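Long-range contacts in methionine gamma-lyase (Trichomonas vaginalis, PDB 1PFF), which belongs to the pyridoxal-phosphate-dependent enzymes of the Cys/Met metabolism family and is built as an assembly of four chains: residues T144-G149 with M198-A203; H39-D44 with K78-N83; N94-V99 with D304-L309; V136-H141 with V158-D163. One frame throughout, in Å; residues are numbered along the deposited sequence.

Interaction 1: T144-G149 with M198-A203; sequences TKYING and MRVKRA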
loop_
_atom_site.group_PDB
_atom_site.type_symbol
_atom_site.label_atom_id
_atom_site.label_comp_id
_atom_site.label_asym_id
_atom_site.label_seq_id
_atom_site.Cartn_x
_atom_site.Cartn_y
_atom_site.Cartn_z
ATOM N N THR A 144 16.983 -0.202 -5.698
ATOM C CA THR A 144 17.102 0.137 -4.281
ATOM C C THR A 144 17.950 1.378 -4.022
ATOM O O THR A 144 17.555 2.247 -3.243
ATOM C CB THR A 144 17.696 -1.072 -3.500
ATOM O OG1 THR A 144 16.862 -2.223 -3.693
ATOM C CG2 THR A 144 17.634 -0.836 -1.992
ATOM N N LYS A 145 19.105 1.456 -4.684
ATOM C CA LYS A 145 20.117 2.461 -4.361
ATOM C C LYS A 145 19.748 3.902 -4.739
ATOM O O LYS A 145 19.835 4.805 -3.899
ATOM C CB LYS A 145 21.478 2.075 -4.952
ATOM C CG LYS A 145 21.797 0.585 -4.863
ATOM C CD LYS A 145 22.710 0.271 -3.703
ATOM C CE LYS A 145 22.497 -1.157 -3.213
ATOM N NZ LYS A 145 21.967 -1.196 -1.816
ATOM N N TYR A 146 19.335 4.119 -5.983
ATOM C CA TYR A 146 19.108 5.482 -6.467
ATOM C C TYR A 146 17.745 5.738 -7.095
ATOM O O TYR A 146 17.180 6.819 -6.928
ATOM C CB TYR A 146 20.233 5.911 -7.416
ATOM C CG TYR A 146 21.581 5.926 -6.737
ATOM C CD1 TYR A 146 22.456 4.842 -6.851
ATOM C CD2 TYR A 146 21.969 7.012 -5.943
ATOM C CE1 TYR A 146 23.698 4.842 -6.208
ATOM C CE2 TYR A 146 23.198 7.023 -5.298
ATOM C CZ TYR A 146 24.061 5.941 -5.433
ATOM O OH TYR A 146 25.280 5.962 -4.792
ATOM N N ILE A 147 17.214 4.759 -7.816
ATOM C CA ILE A 147 15.965 4.983 -8.533
ATOM C C ILE A 147 14.809 5.180 -7.539
ATOM O O ILE A 147 14.039 6.136 -7.676
ATOM C CB ILE A 147 15.716 3.889 -9.616
ATOM C CG1 ILE A 147 16.823 3.971 -10.680
ATOM C CG2 ILE A 147 14.374 4.092 -10.296
ATOM C CD1 ILE A 147 16.979 2.745 -11.535
ATOM N N ASN A 148 14.732 4.313 -6.528
ATOM C CA ASN A 148 13.802 4.498 -5.409
ATOM C C ASN A 148 14.205 5.679 -4.526
ATOM O O ASN A 148 15.388 5.890 -4.265
ATOM C CB ASN A 148 13.720 3.238 -4.541
ATOM C CG ASN A 148 12.650 3.343 -3.455
ATOM O OD1 ASN A 148 11.508 3.702 -3.729
ATOM N ND2 ASN A 148 13.024 3.039 -2.219
ATOM N N GLY A 149 13.216 6.429 -4.047
ATOM C CA GLY A 149 13.479 7.613 -3.247
ATOM C C GLY A 149 13.801 7.382 -1.780
ATOM O O GLY A 149 14.007 8.348 -1.043
ATOM N N MET A 198 17.437 14.922 -9.265
ATOM C CA MET A 198 17.815 15.725 -8.108
ATOM C C MET A 198 18.712 14.959 -7.126
ATOM O O MET A 198 19.761 15.451 -6.721
ATOM C CB MET A 198 16.534 16.217 -7.416
ATOM C CG MET A 198 16.717 16.985 -6.123
ATOM S SD MET A 198 15.113 16.983 -5.252
ATOM C CE MET A 198 15.189 15.464 -4.371
ATOM N N ARG A 199 18.291 13.758 -6.745
ATOM C CA ARG A 199 19.001 12.983 -5.723
ATOM C C ARG A 199 20.374 12.502 -6.204
ATOM O O ARG A 199 21.353 12.525 -5.447
ATOM C CB ARG A 199 18.137 11.798 -5.272
ATOM C CG ARG A 199 17.048 12.181 -4.238
ATOM C CD ARG A 199 16.126 11.034 -3.790
ATOM N NE ARG A 199 15.323 10.487 -4.891
ATOM C CZ ARG A 199 15.648 9.395 -5.586
ATOM N NH1 ARG A 199 16.770 8.734 -5.301
ATOM N NH2 ARG A 199 14.859 8.969 -6.563
ATOM N N VAL A 200 20.444 12.059 -7.456
ATOM C CA VAL A 200 21.703 11.566 -8.006
ATOM C C VAL A 200 22.724 12.691 -8.156
ATOM O O VAL A 200 23.892 12.537 -7.768
ATOM C CB VAL A 200 21.492 10.821 -9.331
ATOM C CG1 VAL A 200 22.819 10.672 -10.114
ATOM C CG2 VAL A 200 20.909 9.451 -9.051
ATOM N N LYS A 201 22.273 13.828 -8.677
ATOM C CA LYS A 201 23.167 14.952 -8.929
ATOM C C LYS A 201 23.640 15.646 -7.656
ATOM O O LYS A 201 24.831 15.943 -7.517
ATOM C CB LYS A 201 22.518 15.937 -9.915
ATOM C CG LYS A 201 22.296 15.305 -11.302
ATOM C CD LYS A 201 21.831 16.320 -12.340
ATOM C CE LYS A 201 21.989 15.738 -13.741
ATOM N NZ LYS A 201 21.074 16.381 -14.706
ATOM N N ARG A 202 22.732 15.887 -6.715
ATOM C CA ARG A 202 23.155 16.461 -5.426
ATOM C C ARG A 202 24.110 15.539 -4.667
ATOM O O ARG A 202 25.103 16.011 -4.107
ATOM C CB ARG A 202 21.970 16.849 -4.540
ATOM C CG ARG A 202 22.396 17.603 -3.242
ATOM C CD ARG A 202 22.727 19.091 -3.448
ATOM N NE ARG A 202 21.578 19.943 -3.112
ATOM C CZ ARG A 202 21.212 21.041 -3.778
ATOM N NH1 ARG A 202 21.903 21.461 -4.830
ATOM N NH2 ARG A 202 20.143 21.729 -3.389
ATOM N N ALA A 203 23.816 14.239 -4.637
ATOM C CA ALA A 203 24.740 13.293 -3.985
ATOM C C ALA A 203 26.121 13.293 -4.645
ATOM O O ALA A 203 27.142 13.296 -3.945
ATOM C CB ALA A 203 24.161 11.890 -3.957
#
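Arg199 reaches out of helix 183-216 and sets its guanidinium group against the backbone of Tyr146, Ile147 and Gly149. These residues belong to the loop between strands 138-142 and 156-160. NH1 of Arg199 donates to Tyr146 O at 2.5 Å, a length too short to be trusted. The bond is nearly straight, with an N-H...O angle of 165°, and the oxygen lies close to the guanidinium plane. NH2 of Arg199 donates to Ile147 O at 3.2 Å. This second bond is more bent, and NH2 comes from above the carbonyl plane of Ile147. A weak bond also joins Arg199 NH2 to Tyr146 O, so one carbonyl oxygen meets both terminal nitrogens. Gly149 lies over one face of the group, its CA 3.7 Å from Arg199 CZ. A bend at chi3 (-63°) turns the end of the arginine into this position. Its NE bonds to Thr195 OG1 and its NH2 to Gly192 O, both in the same helix.

Tyr146 also makes the apolar half of the contact. Its CB lies 4.0 Å from Val200 CG2, and the two side chains cross at about a right angle. The methyl meets the ring obliquely. The phenol OH bonds to Ser246 OG. Val200 also packs on Ile127 and Leu128 of helix 125-128.

The contact is buried, and Met198 of the second subunit packs on Arg199. The oxygens that hold the guanidinium here carry no formal charge. Their partial negative charges probably let a buried positive charge be tolerated, while that charge would polarise the carbonyls of the loop.

Interaction 2: H39-D44 with K78-N83; sequences HLISDD and KHLKPN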
loop_
_atom_site.group_PDB
_atom_site.type_symbol
_atom_site.label_atom_id
_atom_site.label_comp_id
_atom_site.label_asym_id
_atom_site.label_seq_id
_atom_site.Cartn_x
_atom_site.Cartn_y
_atom_site.Cartn_z
ATOM N N HIS A 39 30.022 -20.060 -22.242
ATOM C CA HIS A 39 31.117 -19.410 -21.521
ATOM C C HIS A 39 30.726 -17.967 -21.189
ATOM O O HIS A 39 30.116 -17.281 -21.998
ATOM C CB HIS A 39 32.401 -19.477 -22.367
ATOM C CG HIS A 39 33.574 -18.733 -21.794
ATOM N ND1 HIS A 39 34.233 -17.740 -22.494
ATOM C CD2 HIS A 39 34.229 -18.857 -20.613
ATOM C CE1 HIS A 39 35.229 -17.273 -21.759
ATOM N NE2 HIS A 39 35.251 -17.935 -20.615
ATOM N N LEU A 40 31.069 -17.526 -19.982
ATOM C CA LEU A 40 30.797 -16.163 -19.544
ATOM C C LEU A 40 32.091 -15.536 -19.043
ATOM O O LEU A 40 32.853 -16.169 -18.312
ATOM C CB LEU A 40 29.734 -16.136 -18.423
ATOM C CG LEU A 40 29.360 -14.754 -17.856
ATOM C CD1 LEU A 40 27.869 -14.687 -17.460
ATOM C CD2 LEU A 40 30.231 -14.417 -16.644
ATOM N N ILE A 41 32.345 -14.301 -19.458
ATOM C CA ILE A 41 33.483 -13.551 -18.940
ATOM C C ILE A 41 32.930 -12.481 -18.029
ATOM O O ILE A 41 32.058 -11.711 -18.437
ATOM C CB ILE A 41 34.295 -12.899 -20.077
ATOM C CG1 ILE A 41 34.737 -13.955 -21.094
ATOM C CG2 ILE A 41 35.507 -12.140 -19.497
ATOM C CD1 ILE A 41 35.147 -13.391 -22.428
ATOM N N SER A 42 33.436 -12.437 -16.804
ATOM C CA SER A 42 33.015 -11.438 -15.830
ATOM C C SER A 42 34.227 -10.673 -15.326
ATOM O O SER A 42 35.344 -11.198 -15.302
ATOM C CB SER A 42 32.307 -12.107 -14.651
ATOM O OG SER A 42 31.981 -11.157 -13.638
ATOM N N ASP A 43 34.004 -9.419 -14.944
ATOM C CA ASP A 43 35.018 -8.670 -14.233
ATOM C C ASP A 43 35.245 -9.302 -12.856
ATOM O O ASP A 43 34.360 -9.963 -12.308
ATOM C CB ASP A 43 34.635 -7.196 -14.098
ATOM C CG ASP A 43 35.748 -6.365 -13.483
ATOM O OD1 ASP A 43 35.504 -5.759 -12.417
ATOM O OD2 ASP A 43 36.894 -6.271 -13.986
ATOM N N ASP A 44 36.436 -9.102 -12.309
ATOM C CA ASP A 44 36.790 -9.706 -11.032
ATOM C C ASP A 44 36.463 -8.816 -9.829
ATOM O O ASP A 44 36.798 -9.162 -8.703
ATOM C CB ASP A 44 38.269 -10.114 -11.035
ATOM C CG ASP A 44 39.207 -8.925 -11.074
ATOM O OD1 ASP A 44 38.733 -7.774 -11.201
ATOM O OD2 ASP A 44 40.441 -9.040 -10.990
ATOM N N LYS A 78 41.089 -11.024 -25.290
ATOM C CA LYS A 78 42.017 -12.106 -24.984
ATOM C C LYS A 78 41.317 -13.356 -24.449
ATOM O O LYS A 78 41.780 -14.465 -24.690
ATOM C CB LYS A 78 43.070 -11.632 -23.975
ATOM C CG LYS A 78 44.282 -12.543 -23.861
ATOM C CD LYS A 78 44.825 -12.614 -22.442
ATOM C CE LYS A 78 45.449 -11.293 -22.035
ATOM N NZ LYS A 78 45.764 -11.260 -20.585
ATOM N N HIS A 79 40.204 -13.178 -23.735
ATOM C CA HIS A 79 39.525 -14.303 -23.088
ATOM C C HIS A 79 38.352 -14.883 -23.873
ATOM O O HIS A 79 37.647 -15.754 -23.371
ATOM C CB HIS A 79 39.090 -13.922 -21.665
ATOM C CG HIS A 79 40.226 -13.879 -20.693
ATOM N ND1 HIS A 79 40.593 -14.969 -19.930
ATOM C CD2 HIS A 79 41.093 -12.887 -20.380
ATOM C CE1 HIS A 79 41.629 -14.643 -19.179
ATOM N NE2 HIS A 79 41.952 -13.387 -19.431
ATOM N N LEU A 80 38.158 -14.404 -25.099
ATOM C CA LEU A 80 37.063 -14.867 -25.950
ATOM C C LEU A 80 37.308 -16.304 -26.382
ATOM O O LEU A 80 38.434 -16.664 -26.726
ATOM C CB LEU A 80 36.902 -13.959 -27.178
ATOM C CG LEU A 80 36.441 -12.515 -26.941
ATOM C CD1 LEU A 80 36.505 -11.714 -28.230
ATOM C CD2 LEU A 80 35.035 -12.416 -26.303
ATOM N N LYS A 81 36.255 -17.117 -26.333
ATOM C CA LYS A 81 36.292 -18.525 -26.738
ATOM C C LYS A 81 35.160 -18.770 -27.732
ATOM O O LYS A 81 34.255 -17.947 -27.825
ATOM C CB LYS A 81 36.116 -19.433 -25.510
ATOM C CG LYS A 81 37.273 -19.366 -24.520
ATOM C CD LYS A 81 37.425 -20.677 -23.752
ATOM C CE LYS A 81 36.724 -20.621 -22.415
ATOM N NZ LYS A 81 36.990 -21.850 -21.606
ATOM N N PRO A 82 35.193 -19.876 -28.480
ATOM C CA PRO A 82 34.119 -20.176 -29.438
ATOM C C PRO A 82 32.739 -20.180 -28.785
ATOM O O PRO A 82 31.750 -19.834 -29.435
ATOM C CB PRO A 82 34.478 -21.585 -29.930
ATOM C CG PRO A 82 35.987 -21.629 -29.804
ATOM C CD PRO A 82 36.243 -20.913 -28.495
ATOM N N ASN A 83 32.688 -20.554 -27.510
ATOM C CA ASN A 83 31.428 -20.652 -26.789
ATOM C C ASN A 83 31.084 -19.451 -25.882
ATOM O O ASN A 83 30.154 -19.530 -25.077
ATOM C CB ASN A 83 31.382 -21.971 -26.015
ATOM C CG ASN A 83 32.487 -22.090 -24.967
ATOM O OD1 ASN A 83 33.600 -21.577 -25.141
ATOM N ND2 ASN A 83 32.184 -22.793 -23.879
#
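Two torsions bring His39 and Lys81 together. CG of His39 lies anti to the backbone N (chi1 175°), which carries the imidazole from strand 39-43 to the loop at 78-83. Lys81 bends at chi3 (-96°), which brings its CE over the ring. The result is a CH-pi contact: Lys81 CE sits 3.5 Å from the centroid of the His39 ring, only 8° off the ring normal. The two side chains cross at about a right angle. The lysine does not end on the ring, for its NZ forms a salt bridge with Glu64.

The ring edge is also engaged. His39 CE1 lies 3.3 Å from His79 O, near the ring plane. ND1 of His39 bonds to Thr84 OG1 and NE2 to Asp66 OD2, which together would fix the rotation of the imidazole. At the backbone, His39 N donates to Asn83 O at 2.9 Å, from above the carbonyl plane. Asn83 ND2 passes 3.7 Å from His39 CB and bonds to Gly37 O.

Ile41 carries the apolar part. Its CD1 touches Leu80 CD2 at 4.0 Å and His79 CB at 4.1 Å. The same CD1 also lies 3.6 Å from His79 O.

The segment at 78-83 follows helix 75-78 and leads into strand 84-90. That strand runs parallel to strand 39-43, which has strand 64-68 on its other side. The chain from 64-68 through helix 75-78 to 84-90 is thus a beta-alpha-beta crossover that passes over strand 39-43, as in the large sheet of a fold type I PLP enzyme.

Interaction 3: N94-V99 with D304-L309; sequences NPTLKV and DNLIRL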
loop_
_atom_site.group_PDB
_atom_site.type_symbol
_atom_site.label_atom_id
_atom_site.label_comp_id
_atom_site.label_asym_id
_atom_site.label_seq_id
_atom_site.Cartn_x
_atom_site.Cartn_y
_atom_site.Cartn_z
ATOM N N ASN A 94 32.892 -2.316 -7.360
ATOM C CA ASN A 94 32.284 -2.320 -6.022
ATOM C C ASN A 94 33.071 -1.981 -4.763
ATOM O O ASN A 94 32.532 -1.242 -3.929
ATOM C CB ASN A 94 31.555 -3.643 -5.815
ATOM C CG ASN A 94 32.057 -4.705 -6.754
ATOM O OD1 ASN A 94 32.913 -5.517 -6.386
ATOM N ND2 ASN A 94 31.585 -4.667 -8.005
ATOM N N PRO A 95 34.276 -2.531 -4.537
ATOM C CA PRO A 95 35.012 -2.127 -3.340
ATOM C C PRO A 95 35.681 -0.771 -3.565
ATOM O O PRO A 95 35.404 0.169 -2.823
ATOM C CB PRO A 95 36.054 -3.250 -3.142
ATOM C CG PRO A 95 35.834 -4.212 -4.253
ATOM C CD PRO A 95 35.030 -3.519 -5.325
ATOM N N THR A 96 36.523 -0.664 -4.592
ATOM C CA THR A 96 37.414 0.491 -4.688
ATOM C C THR A 96 37.184 1.350 -5.929
ATOM O O THR A 96 38.076 2.101 -6.334
ATOM C CB THR A 96 38.881 0.045 -4.609
ATOM O OG1 THR A 96 39.079 -1.044 -5.512
ATOM C CG2 THR A 96 39.201 -0.547 -3.227
ATOM N N LEU A 97 36.002 1.199 -6.526
ATOM C CA LEU A 97 35.495 2.093 -7.577
ATOM C C LEU A 97 36.350 2.026 -8.841
ATOM O O LEU A 97 36.551 3.028 -9.534
ATOM C CB LEU A 97 35.393 3.544 -7.065
ATOM C CG LEU A 97 34.328 4.047 -6.066
ATOM C CD1 LEU A 97 32.904 3.775 -6.556
ATOM C CD2 LEU A 97 34.531 3.489 -4.664
ATOM N N LYS A 98 36.870 0.838 -9.125
ATOM C CA LYS A 98 37.586 0.620 -10.376
ATOM C C LYS A 98 36.700 1.028 -11.547
ATOM O O LYS A 98 35.504 0.704 -11.583
ATOM C CB LYS A 98 37.994 -0.838 -10.505
ATOM C CG LYS A 98 38.923 -1.112 -11.692
ATOM C CD LYS A 98 39.302 -2.588 -11.721
ATOM C CE LYS A 98 38.272 -3.405 -12.516
ATOM N NZ LYS A 98 38.583 -4.862 -12.391
ATOM N N VAL A 99 37.289 1.734 -12.508
ATOM C CA VAL A 99 36.535 2.207 -13.667
ATOM C C VAL A 99 36.837 1.354 -14.899
ATOM O O VAL A 99 37.999 1.150 -15.252
ATOM C CB VAL A 99 36.846 3.700 -13.972
ATOM C CG1 VAL A 99 36.136 4.142 -15.242
ATOM C CG2 VAL A 99 36.453 4.596 -12.783
ATOM N N ASP A 304 41.360 -4.945 5.133
ATOM C CA ASP A 304 40.880 -4.509 6.438
ATOM C C ASP A 304 41.056 -3.007 6.654
ATOM O O ASP A 304 40.639 -2.483 7.691
ATOM C CB ASP A 304 41.606 -5.268 7.557
ATOM C CG ASP A 304 41.136 -6.713 7.704
ATOM O OD1 ASP A 304 40.306 -7.197 6.895
ATOM O OD2 ASP A 304 41.560 -7.445 8.614
ATOM N N ASN A 305 41.686 -2.327 5.693
ATOM C CA ASN A 305 41.852 -0.871 5.748
ATOM C C ASN A 305 40.619 -0.112 5.238
ATOM O O ASN A 305 40.445 1.071 5.553
ATOM C CB ASN A 305 43.057 -0.422 4.907
ATOM C CG ASN A 305 44.382 -1.004 5.376
ATOM O OD1 ASN A 305 45.257 -1.306 4.551
ATOM N ND2 ASN A 305 44.562 -1.127 6.689
ATOM N N LEU A 306 39.787 -0.791 4.445
ATOM C CA LEU A 306 38.789 -0.126 3.598
ATOM C C LEU A 306 37.479 0.284 4.277
ATOM O O LEU A 306 36.816 -0.530 4.909
ATOM C CB LEU A 306 38.472 -0.971 2.363
ATOM C CG LEU A 306 37.754 -0.202 1.245
ATOM C CD1 LEU A 306 38.733 0.673 0.461
ATOM C CD2 LEU A 306 37.014 -1.165 0.325
ATOM N N ILE A 307 37.126 1.561 4.120
ATOM C CA ILE A 307 35.818 2.086 4.506
ATOM C C ILE A 307 35.054 2.474 3.236
ATOM O O ILE A 307 35.623 3.077 2.326
ATOM C CB ILE A 307 35.973 3.317 5.439
ATOM C CG1 ILE A 307 36.561 2.903 6.785
ATOM C CG2 ILE A 307 34.616 4.002 5.655
ATOM C CD1 ILE A 307 37.118 4.058 7.608
ATOM N N ARG A 308 33.775 2.108 3.168
ATOM C CA ARG A 308 32.935 2.482 2.031
ATOM C C ARG A 308 31.925 3.501 2.498
ATOM O O ARG A 308 31.251 3.302 3.523
ATOM C CB ARG A 308 32.189 1.275 1.470
ATOM C CG ARG A 308 33.034 0.276 0.698
ATOM C CD ARG A 308 32.222 -0.915 0.189
ATOM N NE ARG A 308 31.465 -0.611 -1.028
ATOM C CZ ARG A 308 30.187 -0.934 -1.229
ATOM N NH1 ARG A 308 29.491 -1.577 -0.294
ATOM N NH2 ARG A 308 29.595 -0.614 -2.373
ATOM N N LEU A 309 31.814 4.583 1.736
ATOM C CA LEU A 309 30.934 5.687 2.081
ATOM C C LEU A 309 29.987 5.964 0.921
ATOM O O LEU A 309 30.425 6.207 -0.210
ATOM C CB LEU A 309 31.765 6.934 2.417
ATOM C CG LEU A 309 31.053 8.293 2.508
ATOM C CD1 LEU A 309 30.001 8.305 3.630
ATOM C CD2 LEU A 309 32.076 9.401 2.714
HETATM O O HOH W 1 30.928 0.482 -5.278
#
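Leu306 and Arg308 of strand 306-310 meet Asn94, Pro95 and Thr96 in a small, mixed contact near the surface. It joins a loop that follows strand 84-90 of the seven-stranded sheet to the five-stranded sheet.

The polar part is loose. Arg308 NE donates to Asn94 O at 3.2 Å, but the bond is weak, with an N-H...O angle of 122°. The arginine chain bends at chi3 (80°) to bring its end to this carbonyl. A water also bridges the two residues. It donates to Asn94 O at 2.7 Å and takes a weak bond from Arg308 NH2 at 3.4 Å, sitting at the edge of the guanidinium in its plane. The Asn94 side chain turns elsewhere, with ND2 bonded to Cys45 O.

Leu306 supplies the apolar part with both of its methyls. CD2 lies 4.2 Å from Pro95 CB. CD1 meets Thr96 CG2 at 3.9 Å, the two side chains slanting past each other. Leu306 CD2 also lies against a polar atom, Pro95 O, at 3.8 Å.

Strand 306-310 lies between strands 247-251 and 280-282, antiparallel to both. Leu306 also touches Ala249 and Asp251 of the first, and Arg308 pairs through its backbone with Gln282 of the second. Ile307, between the two contact residues, packs instead on Ala258 and Leu262 of helix 255-263.

Interaction 4: V136-H141 with V158-D163; sequences VDIVVH and VCSRAD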
loop_
_atom_site.group_PDB
_atom_site.type_symbol
_atom_site.label_atom_id
_atom_site.label_comp_id
_atom_site.label_asym_id
_atom_site.label_seq_id
_atom_site.Cartn_x
_atom_site.Cartn_y
_atom_site.Cartn_z
ATOM N N VAL A 136 26.489 -1.313 -25.344
ATOM C CA VAL A 136 26.109 -2.376 -24.417
ATOM C C VAL A 136 24.752 -2.957 -24.839
ATOM O O VAL A 136 23.893 -2.227 -25.332
ATOM C CB VAL A 136 26.068 -1.833 -22.962
ATOM C CG1 VAL A 136 25.390 -2.798 -22.001
ATOM C CG2 VAL A 136 27.483 -1.511 -22.499
ATOM N N ASP A 137 24.567 -4.266 -24.672
ATOM C CA ASP A 137 23.302 -4.902 -25.059
ATOM C C ASP A 137 22.235 -4.827 -23.984
ATOM O O ASP A 137 21.070 -4.545 -24.265
ATOM C CB ASP A 137 23.538 -6.354 -25.452
ATOM C CG ASP A 137 24.428 -6.472 -26.655
ATOM O OD1 ASP A 137 23.969 -6.121 -27.765
ATOM O OD2 ASP A 137 25.609 -6.844 -26.567
ATOM N N ILE A 138 22.638 -5.081 -22.744
ATOM C CA ILE A 138 21.699 -5.116 -21.628
ATOM C C ILE A 138 22.264 -4.317 -20.459
ATOM O O ILE A 138 23.438 -4.478 -20.096
ATOM C CB ILE A 138 21.457 -6.592 -21.168
ATOM C CG1 ILE A 138 20.930 -7.460 -22.321
ATOM C CG2 ILE A 138 20.498 -6.626 -19.966
ATOM C CD1 ILE A 138 20.698 -8.937 -21.937
ATOM N N VAL A 139 21.422 -3.482 -19.856
ATOM C CA VAL A 139 21.772 -2.772 -18.632
ATOM C C VAL A 139 20.871 -3.270 -17.501
ATOM O O VAL A 139 19.658 -3.413 -17.695
ATOM C CB VAL A 139 21.609 -1.245 -18.798
ATOM C CG1 VAL A 139 21.709 -0.523 -17.455
ATOM C CG2 VAL A 139 22.666 -0.698 -19.746
ATOM N N VAL A 140 21.472 -3.553 -16.349
ATOM C CA VAL A 140 20.739 -3.951 -15.148
ATOM C C VAL A 140 20.919 -2.942 -14.000
ATOM O O VAL A 140 21.952 -2.278 -13.899
ATOM C CB VAL A 140 21.097 -5.393 -14.674
ATOM C CG1 VAL A 140 20.706 -6.441 -15.770
ATOM C CG2 VAL A 140 22.577 -5.515 -14.271
ATOM N N HIS A 141 19.907 -2.865 -13.140
ATOM C CA HIS A 141 19.924 -2.000 -11.967
ATOM C C HIS A 141 19.365 -2.724 -10.756
ATOM O O HIS A 141 18.438 -3.521 -10.880
ATOM C CB HIS A 141 19.005 -0.797 -12.199
ATOM C CG HIS A 141 19.520 0.192 -13.193
ATOM N ND1 HIS A 141 20.370 1.224 -12.848
ATOM C CD2 HIS A 141 19.255 0.349 -14.513
ATOM C CE1 HIS A 141 20.637 1.947 -13.920
ATOM N NE2 HIS A 141 19.969 1.440 -14.943
ATOM N N VAL A 158 15.778 -4.311 -15.878
ATOM C CA VAL A 158 16.566 -4.737 -17.038
ATOM C C VAL A 158 16.134 -3.915 -18.260
ATOM O O VAL A 158 14.942 -3.879 -18.583
ATOM C CB VAL A 158 16.347 -6.251 -17.374
ATOM C CG1 VAL A 158 17.262 -6.703 -18.492
ATOM C CG2 VAL A 158 16.561 -7.128 -16.162
ATOM N N CYS A 159 17.092 -3.284 -18.940
ATOM C CA CYS A 159 16.812 -2.477 -20.124
ATOM C C CYS A 159 17.579 -2.988 -21.331
ATOM O O CYS A 159 18.790 -3.210 -21.251
ATOM C CB CYS A 159 17.209 -1.023 -19.886
ATOM S SG CYS A 159 16.427 -0.318 -18.428
ATOM N N SER A 160 16.883 -3.142 -22.455
ATOM C CA SER A 160 17.496 -3.683 -23.671
ATOM C C SER A 160 16.568 -3.492 -24.873
ATOM O O SER A 160 15.552 -2.781 -24.776
ATOM C CB SER A 160 17.840 -5.174 -23.474
ATOM O OG SER A 160 18.739 -5.644 -24.474
ATOM N N ARG A 161 16.930 -4.116 -25.996
ATOM C CA ARG A 161 16.074 -4.187 -27.186
ATOM C C ARG A 161 14.794 -4.937 -26.843
ATOM O O ARG A 161 14.803 -5.796 -25.953
ATOM C CB ARG A 161 16.775 -4.953 -28.315
ATOM C CG ARG A 161 18.225 -4.600 -28.544
ATOM C CD ARG A 161 18.798 -5.090 -29.867
ATOM N NE ARG A 161 18.522 -6.504 -30.133
ATOM C CZ ARG A 161 19.403 -7.494 -29.992
ATOM N NH1 ARG A 161 20.636 -7.250 -29.560
ATOM N NH2 ARG A 161 19.043 -8.742 -30.276
ATOM N N ALA A 162 13.713 -4.636 -27.562
ATOM C CA ALA A 162 12.408 -5.266 -27.324
ATOM C C ALA A 162 12.457 -6.794 -27.371
ATOM O O ALA A 162 11.864 -7.477 -26.521
ATOM C CB ALA A 162 11.368 -4.736 -28.304
ATOM N N ASP A 163 13.176 -7.331 -28.351
ATOM C CA ASP A 163 13.234 -8.780 -28.507
ATOM C C ASP A 163 13.980 -9.493 -27.368
ATOM O O ASP A 163 13.549 -10.560 -26.923
ATOM C CB ASP A 163 13.700 -9.188 -29.920
ATOM C CG ASP A 163 15.169 -8.889 -30.197
ATOM O OD1 ASP A 163 15.827 -8.122 -29.458
ATOM O OD2 ASP A 163 15.755 -9.398 -31.182
HETATM O O HOH W 2 21.631 -5.116 -28.575
#
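Strands 138-141 and 158-160 run antiparallel, 4.8 Å apart at closest approach, with Val139 and Cys159 as a hydrogen-bonded pair. Val139 N donates to Cys159 O at 3.0 Å, and Cys159 N donates back to Val139 O at 2.9 Å. Val140 and Val158 form the next, non-hydrogen-bonded pair.

Ile138 CG2 meets Val158 CG1 at 3.6 Å, and Val140 CG1 lies 4.2 Å from Val158 CG2. All three side chains pack on Ser29 of helix 22-33. Val139 and Cys159 face the other side of the sheet and touch Glu11 of helix 2-11. The two strands thus sit between helices, in the alpha/beta/alpha layering of a fold type I PLP enzyme. Strand 138-142 is parallel to strand 116-120, giving it one parallel and one antiparallel neighbour.

With chi1 at -165°, Ser160 OG turns away from its own N and donates to Asp137 O at 2.6 Å. Beyond it, Arg161 and Asp137 form a long salt bridge, NH1 to OD1 at 4.0 Å. A water fills in, donating to Asp137 OD1 and accepting from Arg161 NH1. Asp163 joins the network by a salt bridge to Arg161 NE, with a weak hydrogen bond. The main partner of Asp137 is Arg110, which bridges to OD2.

Overall arrangement
Interactions 1 and 4 are buried, interaction 2 is partly buried and interaction 3 lies near the surface. Interactions 2 and 4 both reach the seven-stranded sheet, with centres 19 Å apart and no touch. Interaction 4 pairs two of its strands by regular backbone bonds, while interaction 2 holds a loop to a strand, largely by side chains plus one backbone bond. Interaction 1 touches interaction 4, where Ile147 CD1 packs 3.9 Å from His141 ND1. Interactions 2 and 3 meet by charge, as Lys98 NZ bridges to Asp43 OD2 and Asp44 OD1. Both 1 and 3 set an arginine against loop backbone: two carbonyls in the buried contact, one, weakly and with water, in the outer.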